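Glycerol trinitrate reductase (Agrobacterium tumefaciens, PDB 5EPD) probably reduces nitrate esters such as glycerol trinitrate as an FMN-dependent member of the Old Yellow Enzyme family, its crystal structure here being free of the flavin. Local coordinates at residues N39-P45 against S70-S76; V193-N199 against R244-S250; S261-T265 against F298-S302; L274-I279 against R306-T310. One frame throughout, in Å; residues are numbered along the deposited sequence.

Interaction 1 of 4, residues N39-P45 against S70-S76; sequences NRIVMAP and SAGLIIS
Met43 and Ile75 meet where the first two strands of a TIM barrel, 41-43 and 73-80, run parallel, and Pro45 carries the contact past the end of the first strand. The pairing is a clear instance of parallel-sheet bonding, in which one residue reaches two partners: Met43 N donates to Leu73 O (2.8 Å), while Met43 O accepts from Ile75 N (2.7 Å). Both bonds are close to straight. The side chain of Met43 stays extended throughout, CG anti to the backbone N (chi1 178°), which lays it alongside Ile74 with SD 3.9 Å from Ile74 CG2.

Val42 and Leu73 take the other face of the sheet, the one lining the barrel interior, and Val42 CG1 slants past Ile75 CG1 at 3.7 Å. The pyrrolidine of Pro45 runs side by side with Ile75, its CD 3.8 Å from Ile75 CB, and reaches Gln120 of the next strand. One water donates to both Ala44 O and Ile75 O, bridging the two chains just past the last backbone bond between them.

At the opposite end Asn39, covered by Val347 of helix 346-352, uses both ends of its amide. OD1 takes Ile41 N in an Asx turn and also a weak bond from Gly72 N, while Asn39 ND2 donates to Ser70 O at 3.1 Å, with that oxygen 10° out of the amide plane.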
loop_
_atom_site.group_PDB
_atom_site.type_symbol
_atom_site.label_atom_id
_atom_site.label_comp_id
_atom_site.label_asym_id
_atom_site.label_seq_id
_atom_site.Cartn_x
_atom_site.Cartn_y
_atom_site.Cartn_z
ATOM N N ASN A 39 -10.816 -15.338 5.687
ATOM C CA ASN A 39 -10.063 -16.208 4.772
ATOM C C ASN A 39 -8.674 -15.582 4.526
ATOM O O ASN A 39 -8.325 -14.545 5.098
ATOM C CB ASN A 39 -10.829 -16.410 3.454
ATOM C CG ASN A 39 -11.143 -15.094 2.764
ATOM O OD1 ASN A 39 -10.231 -14.299 2.480
ATOM N ND2 ASN A 39 -12.423 -14.828 2.527
ATOM N N ARG A 40 -7.901 -16.214 3.661
ATOM C CA ARG A 40 -6.513 -15.860 3.486
ATOM C C ARG A 40 -6.295 -15.017 2.236
ATOM O O ARG A 40 -5.144 -14.807 1.793
ATOM C CB ARG A 40 -5.663 -17.143 3.432
ATOM C CG ARG A 40 -5.503 -17.809 4.786
ATOM C CD ARG A 40 -4.667 -19.069 4.664
ATOM N NE ARG A 40 -4.648 -19.778 5.938
ATOM C CZ ARG A 40 -3.627 -19.803 6.806
ATOM N NH1 ARG A 40 -2.470 -19.181 6.554
ATOM N NH2 ARG A 40 -3.761 -20.487 7.945
ATOM N N ILE A 41 -7.393 -14.538 1.660
ATOM C CA ILE A 41 -7.307 -13.704 0.448
ATOM C C ILE A 41 -7.288 -12.204 0.807
ATOM O O ILE A 41 -8.189 -11.672 1.486
ATOM C CB ILE A 41 -8.440 -14.027 -0.546
ATOM C CG1 ILE A 41 -8.381 -15.500 -0.950
ATOM C CG2 ILE A 41 -8.339 -13.140 -1.779
ATOM C CD1 ILE A 41 -9.697 -15.987 -1.514
ATOM N N VAL A 42 -6.231 -11.528 0.358
ATOM C CA VAL A 42 -6.078 -10.101 0.603
ATOM C C VAL A 42 -6.312 -9.288 -0.677
ATOM O O VAL A 42 -5.841 -9.653 -1.769
ATOM C CB VAL A 42 -4.688 -9.828 1.188
ATOM C CG1 VAL A 42 -4.488 -8.348 1.459
ATOM C CG2 VAL A 42 -4.516 -10.669 2.450
ATOM N N MET A 43 -7.078 -8.213 -0.535
ATOM C CA MET A 43 -7.208 -7.234 -1.598
ATOM C C MET A 43 -6.058 -6.247 -1.472
ATOM O O MET A 43 -5.964 -5.489 -0.507
ATOM C CB MET A 43 -8.547 -6.488 -1.533
ATOM C CG MET A 43 -8.680 -5.410 -2.607
ATOM S SD MET A 43 -10.327 -4.701 -2.561
ATOM C CE MET A 43 -10.080 -3.253 -3.583
ATOM N N ALA A 44 -5.203 -6.247 -2.473
ATOM C CA ALA A 44 -4.040 -5.395 -2.456
ATOM C C ALA A 44 -4.416 -3.910 -2.651
ATOM O O ALA A 44 -5.510 -3.579 -3.164
ATOM C CB ALA A 44 -3.090 -5.856 -3.538
ATOM N N PRO A 45 -3.509 -3.003 -2.242
ATOM C CA PRO A 45 -3.711 -1.559 -2.428
ATOM C C PRO A 45 -3.715 -1.204 -3.902
ATOM O O PRO A 45 -2.775 -1.555 -4.647
ATOM C CB PRO A 45 -2.511 -0.942 -1.727
ATOM C CG PRO A 45 -1.445 -1.987 -1.866
ATOM C CD PRO A 45 -2.168 -3.297 -1.692
ATOM N N SER A 70 -15.975 -9.355 1.068
ATOM C CA SER A 70 -15.834 -10.801 1.293
ATOM C C SER A 70 -14.345 -11.196 1.300
ATOM O O SER A 70 -13.980 -12.305 1.741
ATOM C CB SER A 70 -16.632 -11.620 0.275
ATOM O OG SER A 70 -16.041 -11.552 -1.005
ATOM N N ALA A 71 -13.478 -10.283 0.846
ATOM C CA ALA A 71 -12.035 -10.467 1.063
ATOM C C ALA A 71 -11.747 -10.607 2.565
ATOM O O ALA A 71 -12.246 -9.825 3.394
ATOM C CB ALA A 71 -11.227 -9.317 0.465
ATOM N N GLY A 72 -10.947 -11.619 2.905
ATOM C CA GLY A 72 -10.411 -11.756 4.260
ATOM C C GLY A 72 -9.873 -10.438 4.801
ATOM O O GLY A 72 -10.186 -10.061 5.930
ATOM N N LEU A 73 -9.070 -9.734 3.995
ATOM C CA LEU A 73 -8.538 -8.428 4.377
ATOM C C LEU A 73 -8.434 -7.544 3.143
ATOM O O LEU A 73 -7.947 -7.994 2.076
ATOM C CB LEU A 73 -7.141 -8.581 5.016
ATOM C CG LEU A 73 -6.414 -7.300 5.471
ATOM C CD1 LEU A 73 -7.081 -6.651 6.676
ATOM C CD2 LEU A 73 -4.950 -7.570 5.779
ATOM N N ILE A 74 -8.890 -6.297 3.278
ATOM C CA ILE A 74 -8.708 -5.288 2.236
ATOM C C ILE A 74 -7.593 -4.355 2.655
ATOM O O ILE A 74 -7.599 -3.842 3.778
ATOM C CB ILE A 74 -9.971 -4.430 2.020
ATOM C CG1 ILE A 74 -11.099 -5.273 1.483
ATOM C CG2 ILE A 74 -9.680 -3.283 1.047
ATOM C CD1 ILE A 74 -12.436 -4.534 1.456
ATOM N N ILE A 75 -6.633 -4.133 1.763
ATOM C CA ILE A 75 -5.690 -3.030 1.961
ATOM C C ILE A 75 -6.194 -1.872 1.110
ATOM O O ILE A 75 -6.345 -1.999 -0.118
ATOM C CB ILE A 75 -4.236 -3.325 1.504
ATOM C CG1 ILE A 75 -3.775 -4.739 1.864
ATOM C CG2 ILE A 75 -3.304 -2.264 2.088
ATOM C CD1 ILE A 75 -3.440 -4.897 3.324
ATOM N N SER A 76 -6.460 -0.745 1.744
ATOM C CA SER A 76 -6.933 0.419 0.998
ATOM C C SER A 76 -5.897 0.857 -0.008
ATOM O O SER A 76 -4.703 0.536 0.104
ATOM C CB SER A 76 -7.133 1.619 1.902
ATOM O OG SER A 76 -5.862 2.150 2.298
HETATM O O HOH W 1 -7.172 -1.453 -2.520
#

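Interaction 2 of 4, residues V193-N199 against R244-S250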
loop_
_atom_site.group_PDB
_atom_site.type_symbol
_atom_site.label_atom_id
_atom_site.label_comp_id
_atom_site.label_asym_id
_atom_site.label_seq_id
_atom_site.Cartn_x
_atom_site.Cartn_y
_atom_site.Cartn_z
ATOM N N VAL A 193 -2.880 -0.392 9.985
ATOM C CA VAL A 193 -2.272 0.287 8.839
ATOM C C VAL A 193 -1.172 -0.527 8.178
ATOM O O VAL A 193 -0.607 -1.465 8.772
ATOM C CB VAL A 193 -1.640 1.631 9.228
ATOM C CG1 VAL A 193 -2.698 2.556 9.825
ATOM C CG2 VAL A 193 -0.473 1.410 10.192
ATOM N N GLU A 194 -0.863 -0.130 6.948
ATOM C CA GLU A 194 0.236 -0.707 6.195
ATOM C C GLU A 194 1.136 0.432 5.690
ATOM O O GLU A 194 0.755 1.212 4.848
ATOM C CB GLU A 194 -0.282 -1.528 5.018
ATOM C CG GLU A 194 0.858 -2.162 4.259
ATOM C CD GLU A 194 0.418 -2.982 3.090
ATOM O OE1 GLU A 194 0.628 -2.511 1.945
ATOM O OE2 GLU A 194 -0.113 -4.091 3.322
ATOM N N VAL A 195 2.341 0.517 6.220
ATOM C CA VAL A 195 3.326 1.517 5.803
ATOM C C VAL A 195 3.734 1.221 4.348
ATOM O O VAL A 195 4.164 0.095 4.033
ATOM C CB VAL A 195 4.549 1.491 6.781
ATOM C CG1 VAL A 195 5.689 2.399 6.312
ATOM C CG2 VAL A 195 4.100 1.896 8.185
ATOM N N HIS A 196 3.588 2.196 3.449
ATOM C CA HIS A 196 4.026 1.954 2.061
ATOM C C HIS A 196 5.577 2.105 1.932
ATOM O O HIS A 196 6.124 3.225 1.745
ATOM C CB HIS A 196 3.266 2.849 1.053
ATOM C CG HIS A 196 3.267 2.329 -0.364
ATOM N ND1 HIS A 196 4.131 1.346 -0.814
ATOM C CD2 HIS A 196 2.515 2.683 -1.436
ATOM C CE1 HIS A 196 3.895 1.099 -2.091
ATOM N NE2 HIS A 196 2.916 1.899 -2.493
ATOM N N GLY A 197 6.272 0.962 2.030
ATOM C CA GLY A 197 7.739 0.922 1.945
ATOM C C GLY A 197 8.258 0.445 0.590
ATOM O O GLY A 197 9.455 0.116 0.464
ATOM N N ALA A 198 7.377 0.472 -0.430
ATOM C CA ALA A 198 7.620 -0.151 -1.757
ATOM C C ALA A 198 7.424 0.802 -2.917
ATOM O O ALA A 198 7.068 1.985 -2.738
ATOM C CB ALA A 198 6.680 -1.343 -1.945
ATOM N N ASN A 199 7.679 0.253 -4.113
ATOM C CA ASN A 199 7.188 0.780 -5.393
ATOM C C ASN A 199 7.712 2.174 -5.712
ATOM O O ASN A 199 7.025 2.992 -6.362
ATOM C CB ASN A 199 5.647 0.718 -5.450
ATOM C CG ASN A 199 5.098 -0.707 -5.231
ATOM O OD1 ASN A 199 5.841 -1.702 -5.228
ATOM N ND2 ASN A 199 3.783 -0.806 -5.056
ATOM N N ARG A 244 -1.227 -3.888 15.093
ATOM C CA ARG A 244 -2.024 -3.236 14.064
ATOM C C ARG A 244 -1.131 -2.608 12.975
ATOM O O ARG A 244 -1.624 -1.863 12.118
ATOM C CB ARG A 244 -2.895 -2.173 14.699
ATOM C CG ARG A 244 -4.019 -2.696 15.593
ATOM C CD ARG A 244 -4.096 -1.837 16.842
ATOM N NE ARG A 244 -5.390 -1.205 17.074
ATOM C CZ ARG A 244 -5.558 -0.023 17.671
ATOM N NH1 ARG A 244 -4.517 0.714 18.069
ATOM N NH2 ARG A 244 -6.783 0.447 17.851
ATOM N N THR A 245 0.168 -2.931 12.999
ATOM C CA THR A 245 1.126 -2.398 12.027
ATOM C C THR A 245 1.600 -3.473 11.035
ATOM O O THR A 245 1.968 -4.583 11.427
ATOM C CB THR A 245 2.351 -1.778 12.722
ATOM O OG1 THR A 245 1.905 -0.808 13.676
ATOM C CG2 THR A 245 3.285 -1.092 11.706
ATOM N N GLY A 246 1.551 -3.127 9.747
ATOM C CA GLY A 246 2.164 -3.921 8.694
ATOM C C GLY A 246 3.014 -2.982 7.862
ATOM O O GLY A 246 2.918 -1.760 8.003
ATOM N N ILE A 247 3.852 -3.554 7.006
ATOM C CA ILE A 247 4.590 -2.778 6.042
ATOM C C ILE A 247 4.563 -3.564 4.734
ATOM O O ILE A 247 4.520 -4.813 4.756
ATOM C CB ILE A 247 6.039 -2.528 6.533
ATOM C CG1 ILE A 247 6.788 -1.597 5.598
ATOM C CG2 ILE A 247 6.805 -3.840 6.675
ATOM C CD1 ILE A 247 8.153 -1.233 6.119
ATOM N N ARG A 248 4.554 -2.835 3.611
ATOM C CA ARG A 248 4.782 -3.421 2.274
ATOM C C ARG A 248 6.186 -3.073 1.771
ATOM O O ARG A 248 6.584 -1.928 1.895
ATOM C CB ARG A 248 3.755 -2.871 1.278
ATOM C CG ARG A 248 3.710 -3.585 -0.067
ATOM C CD ARG A 248 2.577 -3.065 -0.968
ATOM N NE ARG A 248 1.868 -4.155 -1.660
ATOM C CZ ARG A 248 1.276 -4.062 -2.856
ATOM N NH1 ARG A 248 1.311 -2.928 -3.537
ATOM N NH2 ARG A 248 0.651 -5.124 -3.390
ATOM N N ILE A 249 6.903 -4.049 1.188
ATOM C CA ILE A 249 8.192 -3.832 0.521
ATOM C C ILE A 249 8.255 -4.542 -0.829
ATOM O O ILE A 249 7.538 -5.505 -1.082
ATOM C CB ILE A 249 9.392 -4.353 1.355
ATOM C CG1 ILE A 249 9.285 -5.871 1.545
ATOM C CG2 ILE A 249 9.438 -3.629 2.695
ATOM C CD1 ILE A 249 10.377 -6.528 2.363
ATOM N N SER A 250 9.157 -4.074 -1.667
ATOM C CA SER A 250 9.346 -4.602 -3.007
ATOM C C SER A 250 10.857 -4.651 -3.291
ATOM O O SER A 250 11.398 -3.723 -3.928
ATOM C CB SER A 250 8.659 -3.665 -4.016
ATOM O OG SER A 250 9.201 -2.336 -3.970
HETATM O O HOH W 2 10.885 -1.596 -1.089
HETATM O O HOH W 3 8.371 -2.410 -7.082
#
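Strands 193-196 and 245-249 run parallel with axes 4.2 Å apart at closest approach and 32° between their directions, bonded alternately from Val193 N to Arg244 O through to Arg248 N with Val195 O, and a weak last bond from Gly197 N to Arg248 O. Neighbours four and five of the TIM barrel, they turn Glu194 and Arg248 to its interior.

The chain of Glu194 is fully extended, CG anti to the backbone N (chi1 -178°), and so brings its carboxylate across the start of the arginine side chain. Glu194 OE1 lies 3.2 Å from Arg248 CB, but 4.2 Å from Arg248 NE and well out of the guanidinium plane. Any attraction is thus probably electrostatic only, with no N-H aimed at the oxygen. The stronger partners of the carboxylate are Tyr281 and His283, both bonded to OE2. On the outward face Val195 CB packs on Ile247 CG1 at 4.0 Å.

Beyond the strands, Ala198 CB rests 3.4 Å from Ser250 OG, and that hydroxyl accepts from Asn199 N (3.0 Å) in a nearly straight bond. A water links Gly197 O to Ser250 N.

Strand 117-122 flanks the pair beside 193-196, and strand 281-284 beside 245-249. Helix 227-240, part of the beta-alpha-beta crossover joining the two strands, covers Val193 and Thr245 with Val236 and Ile247 with Met229 and Thr233.

Interaction 3 of 4, residues S261-T265 against F298-S302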
loop_
_atom_site.group_PDB
_atom_site.type_symbol
_atom_site.label_atom_id
_atom_site.label_comp_id
_atom_site.label_asym_id
_atom_site.label_seq_id
_atom_site.Cartn_x
_atom_site.Cartn_y
_atom_site.Cartn_z
ATOM N N SER A 261 21.985 -1.867 -6.008
ATOM C CA SER A 261 23.193 -2.719 -6.134
ATOM C C SER A 261 23.160 -4.078 -5.458
ATOM O O SER A 261 23.746 -5.012 -5.979
ATOM C CB SER A 261 24.424 -2.003 -5.561
ATOM O OG SER A 261 24.645 -0.783 -6.222
ATOM N N ASP A 262 22.545 -4.182 -4.281
ATOM C CA ASP A 262 22.485 -5.468 -3.563
ATOM C C ASP A 262 21.227 -5.539 -2.682
ATOM O O ASP A 262 21.258 -5.237 -1.483
ATOM C CB ASP A 262 23.771 -5.692 -2.749
ATOM C CG ASP A 262 23.775 -7.027 -2.019
ATOM O OD1 ASP A 262 22.732 -7.729 -2.035
ATOM O OD2 ASP A 262 24.821 -7.371 -1.413
ATOM N N PRO A 263 20.102 -5.918 -3.288
ATOM C CA PRO A 263 18.857 -5.859 -2.521
ATOM C C PRO A 263 18.764 -6.945 -1.454
ATOM O O PRO A 263 18.092 -6.758 -0.424
ATOM C CB PRO A 263 17.771 -6.023 -3.594
ATOM C CG PRO A 263 18.462 -6.607 -4.789
ATOM C CD PRO A 263 19.863 -6.081 -4.734
ATOM N N GLN A 264 19.440 -8.059 -1.687
ATOM C CA GLN A 264 19.431 -9.137 -0.714
ATOM C C GLN A 264 19.991 -8.680 0.664
ATOM O O GLN A 264 19.329 -8.837 1.700
ATOM C CB GLN A 264 20.221 -10.347 -1.243
ATOM C CG GLN A 264 19.957 -11.613 -0.441
ATOM C CD GLN A 264 18.545 -12.160 -0.655
ATOM O OE1 GLN A 264 18.209 -12.597 -1.752
ATOM N NE2 GLN A 264 17.719 -12.151 0.403
ATOM N N THR A 265 21.196 -8.110 0.659
ATOM C CA THR A 265 21.791 -7.558 1.876
ATOM C C THR A 265 20.876 -6.491 2.468
ATOM O O THR A 265 20.617 -6.466 3.678
ATOM C CB THR A 265 23.170 -6.920 1.582
ATOM O OG1 THR A 265 24.016 -7.891 0.946
ATOM C CG2 THR A 265 23.823 -6.425 2.869
ATOM N N PHE A 298 16.456 -13.296 -6.771
ATOM C CA PHE A 298 16.257 -12.924 -5.356
ATOM C C PHE A 298 15.774 -14.082 -4.473
ATOM O O PHE A 298 15.010 -14.931 -4.921
ATOM C CB PHE A 298 15.258 -11.749 -5.264
ATOM C CG PHE A 298 15.197 -11.096 -3.897
ATOM C CD1 PHE A 298 16.066 -10.055 -3.561
ATOM C CD2 PHE A 298 14.271 -11.527 -2.935
ATOM C CE1 PHE A 298 16.013 -9.468 -2.297
ATOM C CE2 PHE A 298 14.225 -10.947 -1.670
ATOM C CZ PHE A 298 15.099 -9.915 -1.349
ATOM N N ASP A 299 16.205 -14.096 -3.203
ATOM C CA ASP A 299 15.799 -15.137 -2.223
ATOM C C ASP A 299 14.762 -14.641 -1.219
ATOM O O ASP A 299 15.116 -14.072 -0.186
ATOM C CB ASP A 299 17.011 -15.688 -1.439
ATOM C CG ASP A 299 16.625 -16.810 -0.448
ATOM O OD1 ASP A 299 15.431 -17.111 -0.289
ATOM O OD2 ASP A 299 17.520 -17.395 0.195
ATOM N N TYR A 300 13.484 -14.897 -1.507
ATOM C CA TYR A 300 12.403 -14.483 -0.622
ATOM C C TYR A 300 12.325 -15.368 0.617
ATOM O O TYR A 300 11.819 -14.942 1.663
ATOM C CB TYR A 300 11.058 -14.462 -1.376
ATOM C CG TYR A 300 11.026 -13.441 -2.506
ATOM C CD1 TYR A 300 10.738 -12.087 -2.265
ATOM C CD2 TYR A 300 11.301 -13.829 -3.809
ATOM C CE1 TYR A 300 10.748 -11.156 -3.292
ATOM C CE2 TYR A 300 11.302 -12.908 -4.846
ATOM C CZ TYR A 300 11.026 -11.582 -4.588
ATOM O OH TYR A 300 11.040 -10.707 -5.651
ATOM N N GLY A 301 12.825 -16.600 0.495
ATOM C CA GLY A 301 12.857 -17.554 1.601
ATOM C C GLY A 301 13.677 -17.019 2.763
ATOM O O GLY A 301 13.353 -17.289 3.933
ATOM N N SER A 302 14.730 -16.250 2.438
ATOM C CA SER A 302 15.524 -15.555 3.440
ATOM C C SER A 302 14.631 -14.643 4.261
ATOM O O SER A 302 14.661 -14.704 5.487
ATOM C CB SER A 302 16.653 -14.738 2.779
ATOM O OG SER A 302 17.401 -13.967 3.731
#
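Two helix N-termini on the outer layer of the TIM barrel are joined here by one glutamine amide. Gln264, in the first turn of helix 263-276, meets the backbone of Asp299, the N-cap residue of helix 300-306, at two points. Gln264 OE1 accepts from Asp299 N at 2.9 Å, the donor lying in the carbonyl plane. Gln264 NE2 donates to Asp299 O at 3.3 Å, with that oxygen near the amide plane. Two bonds to a single residue fix the rotation of the amide, and a bend in the chain at chi2 (70°) turns it toward that backbone.

The same OE1 sits 3.7 Å above the plane of the Phe298 ring, over its centre. Pro263 comes to this ring from the edge, its C 3.8 Å from Phe298 CE1.

Each helix is capped by its own aspartate: Asp262 OD1 accepts from Thr265 N (3.1 Å), and Asp299 OD1 from Ser302 N (2.9 Å). Both donors stand well above the carboxylate planes.

Asp268, one turn along helix 263-276, accepts from both Gln264 NE2 and Ser302 OG and so ties the two helices further. On the barrel side, Phe298 packs on Pro251 and Val252, which follow strand 245-249.

Interaction 4 of 4, residues L274-I279 against R306-T310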
loop_
_atom_site.group_PDB
_atom_site.type_symbol
_atom_site.label_atom_id
_atom_site.label_comp_id
_atom_site.label_asym_id
_atom_site.label_seq_id
_atom_site.Cartn_x
_atom_site.Cartn_y
_atom_site.Cartn_z
ATOM N N LEU A 274 12.715 -5.291 11.082
ATOM C CA LEU A 274 11.254 -5.260 11.157
ATOM C C LEU A 274 10.782 -6.324 12.113
ATOM O O LEU A 274 9.932 -6.047 12.951
ATOM C CB LEU A 274 10.596 -5.468 9.792
ATOM C CG LEU A 274 10.696 -4.276 8.856
ATOM C CD1 LEU A 274 10.395 -4.743 7.431
ATOM C CD2 LEU A 274 9.770 -3.149 9.309
ATOM N N ASP A 275 11.335 -7.529 12.001
ATOM C CA ASP A 275 10.956 -8.601 12.910
ATOM C C ASP A 275 11.226 -8.221 14.364
ATOM O O ASP A 275 10.427 -8.527 15.259
ATOM C CB ASP A 275 11.702 -9.882 12.586
ATOM C CG ASP A 275 11.134 -11.080 13.322
ATOM O OD1 ASP A 275 9.896 -11.263 13.323
ATOM O OD2 ASP A 275 11.920 -11.839 13.910
ATOM N N ALA A 276 12.341 -7.538 14.586
ATOM C CA ALA A 276 12.717 -7.089 15.918
ATOM C C ALA A 276 11.691 -6.136 16.515
ATOM O O ALA A 276 11.480 -6.158 17.729
ATOM C CB ALA A 276 14.098 -6.431 15.899
ATOM N N LEU A 277 11.064 -5.299 15.678
ATOM C CA LEU A 277 10.009 -4.375 16.141
ATOM C C LEU A 277 8.696 -5.088 16.505
ATOM O O LEU A 277 7.803 -4.474 17.097
ATOM C CB LEU A 277 9.729 -3.297 15.090
ATOM C CG LEU A 277 10.794 -2.216 14.936
ATOM C CD1 LEU A 277 10.656 -1.436 13.627
ATOM C CD2 LEU A 277 10.714 -1.283 16.132
ATOM N N GLY A 278 8.566 -6.364 16.139
ATOM C CA GLY A 278 7.409 -7.180 16.542
ATOM C C GLY A 278 6.148 -6.966 15.719
ATOM O O GLY A 278 5.069 -7.398 16.109
ATOM N N ILE A 279 6.283 -6.324 14.563
ATOM C CA ILE A 279 5.105 -5.952 13.773
ATOM C C ILE A 279 4.350 -7.177 13.275
ATOM O O ILE A 279 4.927 -8.255 13.045
ATOM C CB ILE A 279 5.409 -4.996 12.591
ATOM C CG1 ILE A 279 6.508 -5.549 11.701
ATOM C CG2 ILE A 279 5.768 -3.597 13.092
ATOM C CD1 ILE A 279 6.572 -4.850 10.371
ATOM N N ARG A 306 13.488 -14.858 8.176
ATOM C CA ARG A 306 13.840 -13.806 9.123
ATOM C C ARG A 306 12.651 -13.232 9.836
ATOM O O ARG A 306 12.784 -12.728 10.949
ATOM C CB ARG A 306 14.553 -12.673 8.404
ATOM C CG ARG A 306 15.923 -13.080 7.946
ATOM C CD ARG A 306 16.515 -12.072 6.984
ATOM N NE ARG A 306 17.655 -12.668 6.302
ATOM C CZ ARG A 306 18.847 -12.854 6.856
ATOM N NH1 ARG A 306 19.083 -12.463 8.103
ATOM N NH2 ARG A 306 19.808 -13.409 6.148
ATOM N N PHE A 307 11.498 -13.259 9.186
ATOM C CA PHE A 307 10.312 -12.660 9.771
ATOM C C PHE A 307 9.479 -13.768 10.431
ATOM O O PHE A 307 9.151 -14.797 9.831
ATOM C CB PHE A 307 9.516 -11.848 8.723
ATOM C CG PHE A 307 8.492 -10.920 9.336
ATOM C CD1 PHE A 307 8.885 -9.703 9.923
ATOM C CD2 PHE A 307 7.145 -11.273 9.369
ATOM C CE1 PHE A 307 7.946 -8.866 10.505
ATOM C CE2 PHE A 307 6.214 -10.442 9.963
ATOM C CZ PHE A 307 6.608 -9.243 10.527
ATOM N N SER A 308 9.143 -13.537 11.688
ATOM C CA SER A 308 8.572 -14.571 12.529
ATOM C C SER A 308 7.028 -14.516 12.580
ATOM O O SER A 308 6.401 -15.405 13.134
ATOM C CB SER A 308 9.165 -14.431 13.940
ATOM O OG SER A 308 8.510 -13.399 14.672
ATOM N N ARG A 309 6.428 -13.464 12.037
ATOM C CA ARG A 309 4.967 -13.332 11.976
ATOM C C ARG A 309 4.464 -13.547 10.535
ATOM O O ARG A 309 5.124 -14.223 9.738
ATOM C CB ARG A 309 4.574 -11.948 12.505
ATOM C CG ARG A 309 4.166 -11.903 13.963
ATOM C CD ARG A 309 5.349 -11.856 14.902
ATOM N NE ARG A 309 4.883 -11.639 16.270
ATOM C CZ ARG A 309 5.570 -11.019 17.235
ATOM N NH1 ARG A 309 6.779 -10.499 17.021
ATOM N NH2 ARG A 309 5.030 -10.908 18.439
ATOM N N THR A 310 3.316 -12.954 10.197
ATOM C CA THR A 310 2.700 -13.085 8.862
ATOM C C THR A 310 3.500 -12.525 7.672
ATOM O O THR A 310 4.064 -11.417 7.717
ATOM C CB THR A 310 1.323 -12.420 8.854
ATOM O OG1 THR A 310 0.573 -12.935 9.955
ATOM C CG2 THR A 310 0.571 -12.668 7.534
HETATM O O HOH W 4 7.447 -10.005 13.635
#
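A helix end meets a helix-to-strand connection in this outer part of the TIM barrel: Asp275 and Ile279, at and beyond the C-terminus of helix 263-276, face Phe307, Ser308 and Arg309, which lead from helix 300-306 into strand 310-313. Asp275 is the polar centre. Its OD1 accepts from Ser308 OG (2.9 Å) on the syn lone pair, and from Ser308 N (2.9 Å), which stands 62° out of the carboxylate plane. Asp275 OD2 lies 3.2 Å from Arg306 O; two acceptors so close would tend to raise the proton affinity of the carboxylate, an effect the Ser308 donors probably offset.

Phe307 supplies the apolar part. Its CG is anti to the backbone N (chi1 -165°), which carries the ring in under Asp275, with OD1 over one face. Ile279 CG1 approaches at the edge, in plane, 3.8 Å from Phe307 CE1, and Ile282 of strand 281-284 also touches the ring.

Gly278 leaves the helix with positive phi (80°), and Arg309 turns one face of its guanidinium to Gly278 O, which stands 3.7 Å above that plane, toward its rim. One water donates both to Asp275 OD1, at 2.8 Å, and to Ile279 O, at 3.1 Å.

Overall arrangement
The four contacts follow the alternation of strand and helix in one eight-stranded TIM barrel. Interaction 1 closes in the chain before interaction 2 opens, and both lie in the barrel sheet with centres about 14 Å apart; they touch inside it, where Pro45 and Ala44 pack on Arg248 and Ile75 on Glu194. Interactions 3 and 4 belong to the outer layer and share helix 263-276, interaction 3 at its start and interaction 4 at its end, about 17 Å between centres, their segments alternating along the chain. Interaction 4 also packs Leu274 and Ile279 onto Ile247 of interaction 2, so interactions 1, 2 and 4 touch in succession, while interaction 3 is linked to interaction 4 through helix 263-276.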